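Local structure of nuclear inclusion protein A (Tobacco vein mottling virus, 3MMG) at residues Cys19-Glu30 and Leu47-Lys58; His142-Ser153 and Ile163-His171. The protein is a 3C-type protease of a plant potyvirus, probably a cysteine peptidase that cleaves polypeptides at specific sites. The protein carries 3 engineered substitutions. One frame throughout, in Å; residues are numbered along the deposited sequence. Where two conformers were deposited one is given.

Interaction 1. Residues Cys19-Glu30 and Leu47-Lys58; sequences CLLENSSDGHSE and LFRRNNGELTIK
The guanidinium of Arg-50 lies flat on one face of the His-28 imidazole, planes 3° apart and centres separated by 4.1 Å. Arg-50 NE rests near His-28 CG rather than over the middle of the ring, making this an offset (parallel-displaced) stack. At the edge of the same ring, in its plane, His-28 NE2 donates to Glu-30 OE2 at 3.0 Å. Arg-49 NH2 also donates to Glu-30 OE2, a salt bridge modelled at an unusually short 2.5 Å; OE2 lies near the guanidinium plane, but the carboxylate is turned 52° from it. Arg-49 NH1 has a second salt bridge, to Glu-217. The two donors reach OE2 from opposite faces of the carboxylate plane, a grip that would restrict its rotation and probably favour its negative charge. A water ties Glu-30 OE1 to Leu-47 O and Arg-50 N.

These groups crown a two-strand antiparallel pairing, 19-25 with 54-58, in the N-terminal sheet of a chymotrypsin-like protease. Segment 19-30 is itself a hairpin, closed by a type II turn from Ser-25 to His-28. Backbone bonds join Leu-20, Glu-22 and Ser-24 to Lys-58, Thr-56 and Glu-54.

Between ladder and loop, Asn-23 turns CG anti to its N (chi1 -163°), and Asn-23 ND2 donates to Leu-47 O at 3.0 Å. Leu-21 splits its branches: CD1 touches Leu-47 CD2 at 3.8 Å, whereas CD2 lies against Ile-57 CG1, also at 3.8 Å.

Interaction 2. Residues His142-Ser153 and Ile163-His171; sequences HWITTKDGQAGS and ILGIHSLTH. Engineered in segment 142-153: Ala-151 (natural residue Cys).
His-167 enters the loop 142-153 from its strand, and almost every atom of its side chain finds a neighbour there. His-167 CB lies 3.7 Å from Gln-150 O. A chi1 of 179° swings the ring away from the backbone N, between the two arms of the loop. On one side His-167 CD2 approaches Ala-151 CA at 3.8 Å; on the other, His-167 ND1 is hydrogen-bonded to His-142 NE2 at 3.0 Å, nearly straight at 171°. The two imidazoles meet rim to rim with planes 69° apart, and Ile-144 N fixes His-142 by donating to its ND1. His-167 CE1 lies near His-142 NE2 and Thr-146 OG1. Thr-146 CG2 sits over a face of the His-167 ring in a CH-pi contact, 3.9 Å from the centroid. At the tip, His-167 NE2 hydrogen-bonds a polar side chain of the bound peptide; Thr-146 OG1 likewise bonds one, probably the same.

This is consistent with the S1 pocket of 3C-type proteases, where a histidine and a threonine commonly read a P1 glutamine. The loop's Gly-Gln-Ala-Gly sequence carries the engineered Ala-151 in place of a natural cysteine, consistent with the nucleophile position of a PA-clan cysteine protease.

The backbone anchors the pocket wall: His-167 N donates to Ser-153 O at 2.9 Å, and His-167 O accepts from Gly-152 N at 2.9 Å. Asn-44 ND2 is a second donor to that carbonyl. One residue earlier, Ile-166 CG2 packs on Gly-152 O at 3.4 Å, while Ser-153 OG and N both bond Gln-150 O from the same face.

Interaction 1 closes before interaction 2 opens along the chain, and each belongs to a different half of the chymotrypsin-like fold: 19-30 and 47-58 to the N-terminal antiparallel sheet, 142-153 and 163-171 to the C-terminal six-stranded barrel. Their centres are 18 Å apart, and their nearest atoms, about 7 Å apart, do not touch. The halves meet where Ala-151 packs on His-46 and Asn-44 and Ser-168 bonds Asp-81, consistent with a His-Asp-Cys triad between them. Both contacts reach the bound peptide, lightly through Glu-30 and Arg-49, extensively through the second, whose strand 163-171 pairs with it, in keeping with a peptide-binding cleft between the halves.

Interaction 1. Residues Cys19-Glu30 and Leu47-Lys58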
loop_
_atom_site.group_PDB
_atom_site.type_symbol
_atom_site.label_atom_id
_atom_site.label_comp_id
_atom_site.label_asym_id
_atom_site.label_seq_id
_atom_site.Cartn_x
_atom_site.Cartn_y
_atom_site.Cartn_z
ATOM N N CYS A 19 -5.482 7.111 0.486
ATOM C CA CYS A 19 -5.113 8.302 -0.304
ATOM C C CYS A 19 -4.925 7.935 -1.774
ATOM O O CYS A 19 -4.642 6.769 -2.114
ATOM C CB CYS A 19 -3.763 8.849 0.156
ATOM S SG CYS A 19 -3.553 9.204 1.896
ATOM N N LEU A 20 -5.034 8.935 -2.641
ATOM C CA LEU A 20 -4.562 8.777 -4.018
ATOM C C LEU A 20 -3.181 9.398 -4.127
ATOM O O LEU A 20 -2.962 10.511 -3.663
ATOM C CB LEU A 20 -5.487 9.426 -5.050
ATOM C CG LEU A 20 -6.952 9.011 -5.150
ATOM C CD1 LEU A 20 -7.660 9.881 -6.189
ATOM C CD2 LEU A 20 -7.072 7.579 -5.526
ATOM N N LEU A 21 -2.246 8.667 -4.730
ATOM C CA LEU A 21 -0.886 9.156 -4.904
ATOM C C LEU A 21 -0.576 9.308 -6.397
ATOM O O LEU A 21 -0.769 8.377 -7.178
ATOM C CB LEU A 21 0.113 8.200 -4.225
ATOM C CG LEU A 21 -0.140 7.894 -2.747
ATOM C CD1 LEU A 21 0.881 6.860 -2.260
ATOM C CD2 LEU A 21 -0.073 9.140 -1.921
ATOM N N GLU A 22 -0.148 10.506 -6.796
ATOM C CA GLU A 22 0.218 10.741 -8.192
ATOM C C GLU A 22 1.639 11.257 -8.183
ATOM O O GLU A 22 1.928 12.280 -7.557
ATOM C CB GLU A 22 -0.721 11.753 -8.876
ATOM C CG GLU A 22 -0.301 12.045 -10.329
ATOM C CD GLU A 22 -1.168 13.062 -11.063
ATOM O OE1 GLU A 22 -2.041 13.723 -10.437
ATOM O OE2 GLU A 22 -0.960 13.200 -12.298
ATOM N N ASN A 23 2.525 10.541 -8.858
ATOM C CA ASN A 23 3.911 10.945 -8.988
ATOM C C ASN A 23 4.125 11.288 -10.448
ATOM O O ASN A 23 4.241 10.391 -11.278
ATOM C CB ASN A 23 4.835 9.804 -8.563
ATOM C CG ASN A 23 6.235 10.278 -8.290
ATOM O OD1 ASN A 23 6.468 11.488 -8.178
ATOM N ND2 ASN A 23 7.179 9.342 -8.162
ATOM N N SER A 24 4.155 12.590 -10.742
ATOM C CA SER A 24 4.098 13.110 -12.118
ATOM C C SER A 24 5.462 13.575 -12.597
ATOM O O SER A 24 6.127 14.344 -11.921
ATOM C CB SER A 24 3.102 14.268 -12.212
ATOM O OG SER A 24 2.876 14.646 -13.568
ATOM N N SER A 25 5.850 13.115 -13.779
ATOM C CA SER A 25 7.095 13.543 -14.412
ATOM C C SER A 25 6.838 13.795 -15.894
ATOM O O SER A 25 5.760 13.480 -16.408
ATOM C CB SER A 25 8.203 12.515 -14.209
ATOM O OG SER A 25 7.778 11.197 -14.551
ATOM N N ASP A 26 7.826 14.373 -16.576
ATOM C CA ASP A 26 7.694 14.645 -18.010
ATOM C C ASP A 26 7.452 13.327 -18.759
ATOM O O ASP A 26 8.320 12.458 -18.786
ATOM C CB ASP A 26 8.948 15.397 -18.513
ATOM C CG ASP A 26 8.945 15.657 -20.027
ATOM O OD1 ASP A 26 7.876 15.579 -20.684
ATOM O OD2 ASP A 26 10.041 15.956 -20.560
ATOM N N GLY A 27 6.261 13.169 -19.335
ATOM C CA GLY A 27 5.910 11.958 -20.094
ATOM C C GLY A 27 5.558 10.696 -19.323
ATOM O O GLY A 27 5.431 9.614 -19.920
ATOM N N HIS A 28 5.411 10.801 -17.999
ATOM C CA HIS A 28 4.963 9.646 -17.203
ATOM C C HIS A 28 4.299 10.059 -15.904
ATOM O O HIS A 28 4.806 10.928 -15.202
ATOM C CB HIS A 28 6.109 8.685 -16.881
ATOM C CG HIS A 28 5.650 7.430 -16.198
ATOM N ND1 HIS A 28 5.242 6.310 -16.894
ATOM C CD2 HIS A 28 5.505 7.128 -14.880
ATOM C CE1 HIS A 28 4.877 5.370 -16.036
ATOM N NE2 HIS A 28 5.026 5.841 -14.809
ATOM N N SER A 29 3.164 9.435 -15.587
ATOM C CA SER A 29 2.500 9.660 -14.300
ATOM C C SER A 29 2.298 8.313 -13.601
ATOM O O SER A 29 1.629 7.426 -14.144
ATOM C CB SER A 29 1.146 10.350 -14.518
ATOM O OG SER A 29 0.442 10.553 -13.299
ATOM N N GLU A 30 2.877 8.160 -12.413
ATOM C CA GLU A 30 2.663 6.960 -11.585
ATOM C C GLU A 30 1.431 7.233 -10.725
ATOM O O GLU A 30 1.429 8.185 -9.974
ATOM C CB GLU A 30 3.887 6.728 -10.680
ATOM C CG GLU A 30 4.264 5.298 -10.472
ATOM C CD GLU A 30 5.006 4.756 -11.663
ATOM O OE1 GLU A 30 6.237 5.031 -11.820
ATOM O OE2 GLU A 30 4.338 4.067 -12.450
ATOM N N LEU A 47 6.358 3.217 -6.169
ATOM C CA LEU A 47 5.882 4.570 -6.431
ATOM C C LEU A 47 7.042 5.475 -6.864
ATOM O O LEU A 47 6.838 6.405 -7.634
ATOM C CB LEU A 47 5.213 5.160 -5.181
ATOM C CG LEU A 47 4.798 6.638 -5.209
ATOM C CD1 LEU A 47 3.690 6.854 -6.249
ATOM C CD2 LEU A 47 4.345 6.991 -3.817
ATOM N N PHE A 48 8.251 5.190 -6.391
ATOM C CA PHE A 48 9.410 6.038 -6.688
ATOM C C PHE A 48 10.420 5.390 -7.628
ATOM O O PHE A 48 11.612 5.723 -7.598
ATOM C CB PHE A 48 10.064 6.490 -5.394
ATOM C CG PHE A 48 9.121 7.216 -4.486
ATOM C CD1 PHE A 48 8.685 6.630 -3.306
ATOM C CD2 PHE A 48 8.644 8.473 -4.832
ATOM C CE1 PHE A 48 7.787 7.305 -2.466
ATOM C CE2 PHE A 48 7.749 9.155 -4.012
ATOM C CZ PHE A 48 7.324 8.577 -2.832
ATOM N N ARG A 49 9.936 4.481 -8.465
ATOM C CA ARG A 49 10.746 3.886 -9.532
ATOM C C ARG A 49 11.480 4.945 -10.340
ATOM O O ARG A 49 12.664 4.782 -10.667
ATOM C CB ARG A 49 9.848 3.137 -10.493
ATOM C CG ARG A 49 9.470 1.782 -10.035
ATOM C CD ARG A 49 8.699 1.085 -11.127
ATOM N NE ARG A 49 7.444 1.738 -11.497
ATOM C CZ ARG A 49 6.512 1.144 -12.239
ATOM N NH1 ARG A 49 6.710 -0.092 -12.668
ATOM N NH2 ARG A 49 5.392 1.769 -12.559
ATOM N N ARG A 50 10.759 6.010 -10.683
ATOM C CA ARG A 50 11.322 7.134 -11.415
ATOM C C ARG A 50 11.680 8.235 -10.430
ATOM O O ARG A 50 10.854 8.646 -9.608
ATOM C CB ARG A 50 10.336 7.662 -12.453
ATOM C CG ARG A 50 9.815 6.616 -13.407
ATOM C CD ARG A 50 9.317 7.259 -14.696
ATOM N NE ARG A 50 9.029 6.257 -15.721
ATOM C CZ ARG A 50 9.196 6.445 -17.029
ATOM N NH1 ARG A 50 9.659 7.600 -17.500
ATOM N NH2 ARG A 50 8.904 5.465 -17.874
ATOM N N ASN A 51 12.916 8.715 -10.529
ATOM C CA ASN A 51 13.396 9.799 -9.679
ATOM C C ASN A 51 12.770 11.168 -9.995
ATOM O O ASN A 51 12.395 11.445 -11.148
ATOM C CB ASN A 51 14.926 9.891 -9.761
ATOM C CG ASN A 51 15.511 10.753 -8.659
ATOM O OD1 ASN A 51 15.175 10.586 -7.482
ATOM N ND2 ASN A 51 16.385 11.690 -9.036
ATOM N N ASN A 52 12.656 12.007 -8.956
ATOM C CA ASN A 52 12.270 13.427 -9.094
ATOM C C ASN A 52 10.879 13.701 -9.674
ATOM O O ASN A 52 10.681 14.687 -10.405
ATOM C CB ASN A 52 13.326 14.214 -9.910
ATOM C CG ASN A 52 14.541 14.622 -9.080
ATOM O OD1 ASN A 52 14.953 13.914 -8.157
ATOM N ND2 ASN A 52 15.132 15.770 -9.421
ATOM N N GLY A 53 9.912 12.846 -9.371
ATOM C CA GLY A 53 8.536 13.163 -9.745
ATOM C C GLY A 53 7.951 14.147 -8.745
ATOM O O GLY A 53 8.385 14.172 -7.581
ATOM N N GLU A 54 6.972 14.940 -9.185
ATOM C CA GLU A 54 6.199 15.802 -8.278
ATOM C C GLU A 54 5.033 14.999 -7.731
ATOM O O GLU A 54 4.226 14.474 -8.500
ATOM C CB GLU A 54 5.644 17.035 -8.991
ATOM C CG GLU A 54 6.686 17.957 -9.570
ATOM C CD GLU A 54 6.120 19.318 -9.986
ATOM O OE1 GLU A 54 4.896 19.434 -10.282
ATOM O OE2 GLU A 54 6.925 20.279 -10.028
ATOM N N LEU A 55 4.946 14.933 -6.408
ATOM C CA LEU A 55 4.003 14.035 -5.747
ATOM C C LEU A 55 2.788 14.825 -5.282
ATOM O O LEU A 55 2.934 15.855 -4.618
ATOM C CB LEU A 55 4.681 13.393 -4.544
ATOM C CG LEU A 55 3.837 12.433 -3.700
ATOM C CD1 LEU A 55 3.448 11.180 -4.496
ATOM C CD2 LEU A 55 4.646 12.052 -2.449
ATOM N N THR A 56 1.603 14.354 -5.646
ATOM C CA THR A 56 0.350 14.960 -5.178
ATOM C C THR A 56 -0.395 13.885 -4.414
ATOM O O THR A 56 -0.461 12.728 -4.877
ATOM C CB THR A 56 -0.497 15.499 -6.346
ATOM O OG1 THR A 56 0.217 16.568 -6.986
ATOM C CG2 THR A 56 -1.841 16.062 -5.841
ATOM N N ILE A 57 -0.906 14.240 -3.238
ATOM C CA ILE A 57 -1.574 13.291 -2.359
ATOM C C ILE A 57 -3.005 13.768 -2.146
ATOM O O ILE A 57 -3.213 14.837 -1.550
ATOM C CB ILE A 57 -0.841 13.213 -1.014
ATOM C CG1 ILE A 57 0.631 12.847 -1.259
ATOM C CG2 ILE A 57 -1.559 12.219 -0.067
ATOM C CD1 ILE A 57 1.639 13.757 -0.586
ATOM N N LYS A 58 -3.976 12.986 -2.612
ATOM C CA LYS A 58 -5.382 13.327 -2.417
ATOM C C LYS A 58 -5.963 12.522 -1.276
ATOM O O LYS A 58 -5.836 11.303 -1.258
ATOM C CB LYS A 58 -6.215 13.149 -3.677
ATOM C CG LYS A 58 -7.635 13.719 -3.513
ATOM C CD LYS A 58 -8.375 13.803 -4.835
ATOM C CE LYS A 58 -9.707 14.543 -4.663
ATOM N NZ LYS A 58 -9.572 16.001 -4.254
HETATM O O HOH W 1 7.936 6.685 -10.137
#

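Interaction 2. Residues His142-Ser153 and Ile163-His171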
loop_
_atom_site.group_PDB
_atom_site.type_symbol
_atom_site.label_atom_id
_atom_site.label_comp_id
_atom_site.label_asym_id
_atom_site.label_seq_id
_atom_site.Cartn_x
_atom_site.Cartn_y
_atom_site.Cartn_z
ATOM N N HIS A 142 -3.140 -13.358 -4.173
ATOM C CA HIS A 142 -4.576 -13.202 -3.981
ATOM C C HIS A 142 -5.254 -13.252 -5.350
ATOM O O HIS A 142 -4.580 -13.161 -6.394
ATOM C CB HIS A 142 -4.909 -11.894 -3.197
ATOM C CG HIS A 142 -4.691 -10.629 -3.979
ATOM N ND1 HIS A 142 -5.624 -10.139 -4.866
ATOM C CD2 HIS A 142 -3.673 -9.731 -3.971
ATOM C CE1 HIS A 142 -5.179 -9.011 -5.395
ATOM N NE2 HIS A 142 -3.994 -8.744 -4.876
ATOM N N TRP A 143 -6.576 -13.430 -5.331
ATOM C CA TRP A 143 -7.365 -13.588 -6.558
ATOM C C TRP A 143 -8.403 -12.481 -6.832
ATOM O O TRP A 143 -9.367 -12.718 -7.567
ATOM C CB TRP A 143 -8.011 -14.978 -6.588
ATOM C CG TRP A 143 -6.985 -16.062 -6.871
ATOM C CD1 TRP A 143 -6.684 -16.607 -8.094
ATOM C CD2 TRP A 143 -6.109 -16.695 -5.924
ATOM N NE1 TRP A 143 -5.682 -17.545 -7.959
ATOM C CE2 TRP A 143 -5.308 -17.613 -6.641
ATOM C CE3 TRP A 143 -5.922 -16.574 -4.542
ATOM C CZ2 TRP A 143 -4.347 -18.416 -6.011
ATOM C CZ3 TRP A 143 -4.959 -17.382 -3.908
ATOM C CH2 TRP A 143 -4.181 -18.283 -4.655
ATOM N N ILE A 144 -8.186 -11.288 -6.274
ATOM C CA ILE A 144 -9.105 -10.155 -6.458
ATOM C C ILE A 144 -8.702 -9.410 -7.731
ATOM O O ILE A 144 -7.540 -9.050 -7.901
ATOM C CB ILE A 144 -9.063 -9.185 -5.244
ATOM C CG1 ILE A 144 -9.415 -9.936 -3.943
ATOM C CG2 ILE A 144 -10.003 -7.950 -5.474
ATOM C CD1 ILE A 144 -8.970 -9.247 -2.644
ATOM N N THR A 145 -9.676 -9.210 -8.610
ATOM C CA THR A 145 -9.487 -8.423 -9.836
ATOM C C THR A 145 -8.889 -7.042 -9.536
ATOM O O THR A 145 -9.405 -6.305 -8.692
ATOM C CB THR A 145 -10.832 -8.289 -10.610
ATOM O OG1 THR A 145 -11.232 -9.578 -11.078
ATOM C CG2 THR A 145 -10.708 -7.315 -11.804
ATOM N N THR A 146 -7.806 -6.709 -10.250
ATOM C CA THR A 146 -7.180 -5.405 -10.137
ATOM C C THR A 146 -6.837 -4.828 -11.512
ATOM O O THR A 146 -6.617 -5.565 -12.482
ATOM C CB THR A 146 -5.868 -5.480 -9.334
ATOM O OG1 THR A 146 -5.027 -6.467 -9.935
ATOM C CG2 THR A 146 -6.122 -5.905 -7.930
ATOM N N LYS A 147 -6.786 -3.510 -11.568
ATOM C CA LYS A 147 -6.368 -2.777 -12.756
ATOM C C LYS A 147 -5.061 -2.089 -12.396
ATOM O O LYS A 147 -4.799 -1.862 -11.209
ATOM C CB LYS A 147 -7.402 -1.697 -13.046
ATOM C CG LYS A 147 -8.733 -2.152 -13.581
ATOM C CD LYS A 147 -9.462 -0.891 -14.003
ATOM C CE LYS A 147 -10.581 -1.145 -15.010
ATOM N NZ LYS A 147 -10.854 0.124 -15.765
ATOM N N ASP A 148 -4.243 -1.762 -13.402
ATOM C CA ASP A 148 -3.096 -0.880 -13.196
ATOM C C ASP A 148 -3.649 0.366 -12.504
ATOM O O ASP A 148 -4.685 0.900 -12.890
ATOM C CB ASP A 148 -2.400 -0.524 -14.531
ATOM C CG ASP A 148 -1.696 -1.715 -15.185
ATOM O OD1 ASP A 148 -1.394 -2.719 -14.504
ATOM O OD2 ASP A 148 -1.425 -1.640 -16.412
ATOM N N GLY A 149 -2.985 0.815 -11.452
ATOM C CA GLY A 149 -3.499 1.953 -10.720
ATOM C C GLY A 149 -3.874 1.579 -9.297
ATOM O O GLY A 149 -3.984 2.447 -8.443
ATOM N N GLN A 150 -4.088 0.289 -9.043
ATOM C CA GLN A 150 -4.594 -0.134 -7.734
ATOM C C GLN A 150 -3.519 -0.618 -6.768
ATOM O O GLN A 150 -3.819 -1.011 -5.620
ATOM C CB GLN A 150 -5.682 -1.202 -7.917
ATOM C CG GLN A 150 -7.004 -0.627 -8.432
ATOM C CD GLN A 150 -8.076 -1.679 -8.473
ATOM O OE1 GLN A 150 -8.195 -2.406 -9.448
ATOM N NE2 GLN A 150 -8.849 -1.788 -7.387
ATOM N N ALA A 151 -2.261 -0.601 -7.208
ATOM C CA ALA A 151 -1.173 -0.894 -6.254
ATOM C C ALA A 151 -1.281 0.082 -5.075
ATOM O O ALA A 151 -1.647 1.264 -5.245
ATOM C CB ALA A 151 0.195 -0.843 -6.903
ATOM N N GLY A 152 -1.009 -0.426 -3.883
ATOM C CA GLY A 152 -1.092 0.386 -2.661
ATOM C C GLY A 152 -2.405 0.259 -1.926
ATOM O O GLY A 152 -2.513 0.708 -0.766
ATOM N N SER A 153 -3.403 -0.355 -2.571
ATOM C CA SER A 153 -4.707 -0.599 -1.947
ATOM C C SER A 153 -4.549 -1.599 -0.812
ATOM O O SER A 153 -3.929 -2.664 -1.001
ATOM C CB SER A 153 -5.735 -1.093 -2.974
ATOM O OG SER A 153 -5.865 -0.164 -4.059
ATOM N N ILE A 163 -5.188 -4.541 8.723
ATOM C CA ILE A 163 -4.582 -4.406 7.395
ATOM C C ILE A 163 -3.393 -5.358 7.333
ATOM O O ILE A 163 -2.510 -5.287 8.200
ATOM C CB ILE A 163 -4.132 -2.965 7.146
ATOM C CG1 ILE A 163 -5.346 -2.002 7.277
ATOM C CG2 ILE A 163 -3.419 -2.837 5.785
ATOM C CD1 ILE A 163 -4.960 -0.545 7.195
ATOM N N LEU A 164 -3.364 -6.228 6.314
ATOM C CA LEU A 164 -2.335 -7.288 6.240
ATOM C C LEU A 164 -1.260 -6.971 5.209
ATOM O O LEU A 164 -0.178 -7.552 5.237
ATOM C CB LEU A 164 -2.951 -8.632 5.894
ATOM C CG LEU A 164 -4.069 -9.142 6.802
ATOM C CD1 LEU A 164 -4.413 -10.580 6.405
ATOM C CD2 LEU A 164 -3.748 -9.014 8.287
ATOM N N GLY A 165 -1.570 -6.054 4.294
ATOM C CA GLY A 165 -0.632 -5.820 3.193
ATOM C C GLY A 165 -1.208 -4.771 2.276
ATOM O O GLY A 165 -2.315 -4.271 2.502
ATOM N N ILE A 166 -0.461 -4.454 1.230
ATOM C CA ILE A 166 -0.954 -3.573 0.172
ATOM C C ILE A 166 -0.695 -4.192 -1.194
ATOM O O ILE A 166 0.284 -4.936 -1.374
ATOM C CB ILE A 166 -0.328 -2.156 0.240
ATOM C CG1 ILE A 166 1.203 -2.212 0.287
ATOM C CG2 ILE A 166 -0.919 -1.403 1.443
ATOM C CD1 ILE A 166 1.894 -0.845 0.064
ATOM N N HIS A 167 -1.591 -3.924 -2.141
ATOM C CA HIS A 167 -1.454 -4.581 -3.447
ATOM C C HIS A 167 -0.136 -4.179 -4.140
ATOM O O HIS A 167 0.293 -3.050 -3.989
ATOM C CB HIS A 167 -2.659 -4.300 -4.341
ATOM C CG HIS A 167 -2.523 -4.941 -5.689
ATOM N ND1 HIS A 167 -2.442 -6.312 -5.844
ATOM C CD2 HIS A 167 -2.461 -4.410 -6.932
ATOM C CE1 HIS A 167 -2.327 -6.596 -7.132
ATOM N NE2 HIS A 167 -2.315 -5.456 -7.813
ATOM N N SER A 168 0.495 -5.092 -4.897
ATOM C CA SER A 168 1.808 -4.796 -5.468
ATOM C C SER A 168 2.024 -5.251 -6.921
ATOM O O SER A 168 2.339 -4.431 -7.764
ATOM C CB SER A 168 2.926 -5.355 -4.570
ATOM O OG SER A 168 4.209 -5.130 -5.153
ATOM N N LEU A 169 1.851 -6.548 -7.179
ATOM C CA LEU A 169 2.315 -7.195 -8.415
ATOM C C LEU A 169 1.202 -7.879 -9.125
ATOM O O LEU A 169 0.221 -8.305 -8.515
ATOM C CB LEU A 169 3.318 -8.321 -8.118
ATOM C CG LEU A 169 4.652 -8.150 -7.433
ATOM C CD1 LEU A 169 5.261 -9.532 -7.265
ATOM C CD2 LEU A 169 5.546 -7.240 -8.295
ATOM N N THR A 170 1.420 -8.068 -10.429
ATOM C CA THR A 170 0.651 -9.001 -11.220
ATOM C C THR A 170 1.622 -9.749 -12.144
ATOM O O THR A 170 2.686 -9.239 -12.518
ATOM C CB THR A 170 -0.485 -8.299 -12.007
ATOM O OG1 THR A 170 -1.344 -9.286 -12.599
ATOM C CG2 THR A 170 0.071 -7.376 -13.089
ATOM N N HIS A 171 1.261 -10.974 -12.477
ATOM C CA HIS A 171 2.038 -11.748 -13.425
ATOM C C HIS A 171 1.887 -11.110 -14.807
ATOM O O HIS A 171 0.823 -10.599 -15.149
ATOM C CB HIS A 171 1.523 -13.173 -13.423
ATOM C CG HIS A 171 2.392 -14.128 -14.172
ATOM N ND1 HIS A 171 2.331 -14.268 -15.544
ATOM C CD2 HIS A 171 3.331 -15.004 -13.741
ATOM C CE1 HIS A 171 3.204 -15.185 -15.926
ATOM N NE2 HIS A 171 3.821 -15.650 -14.854
#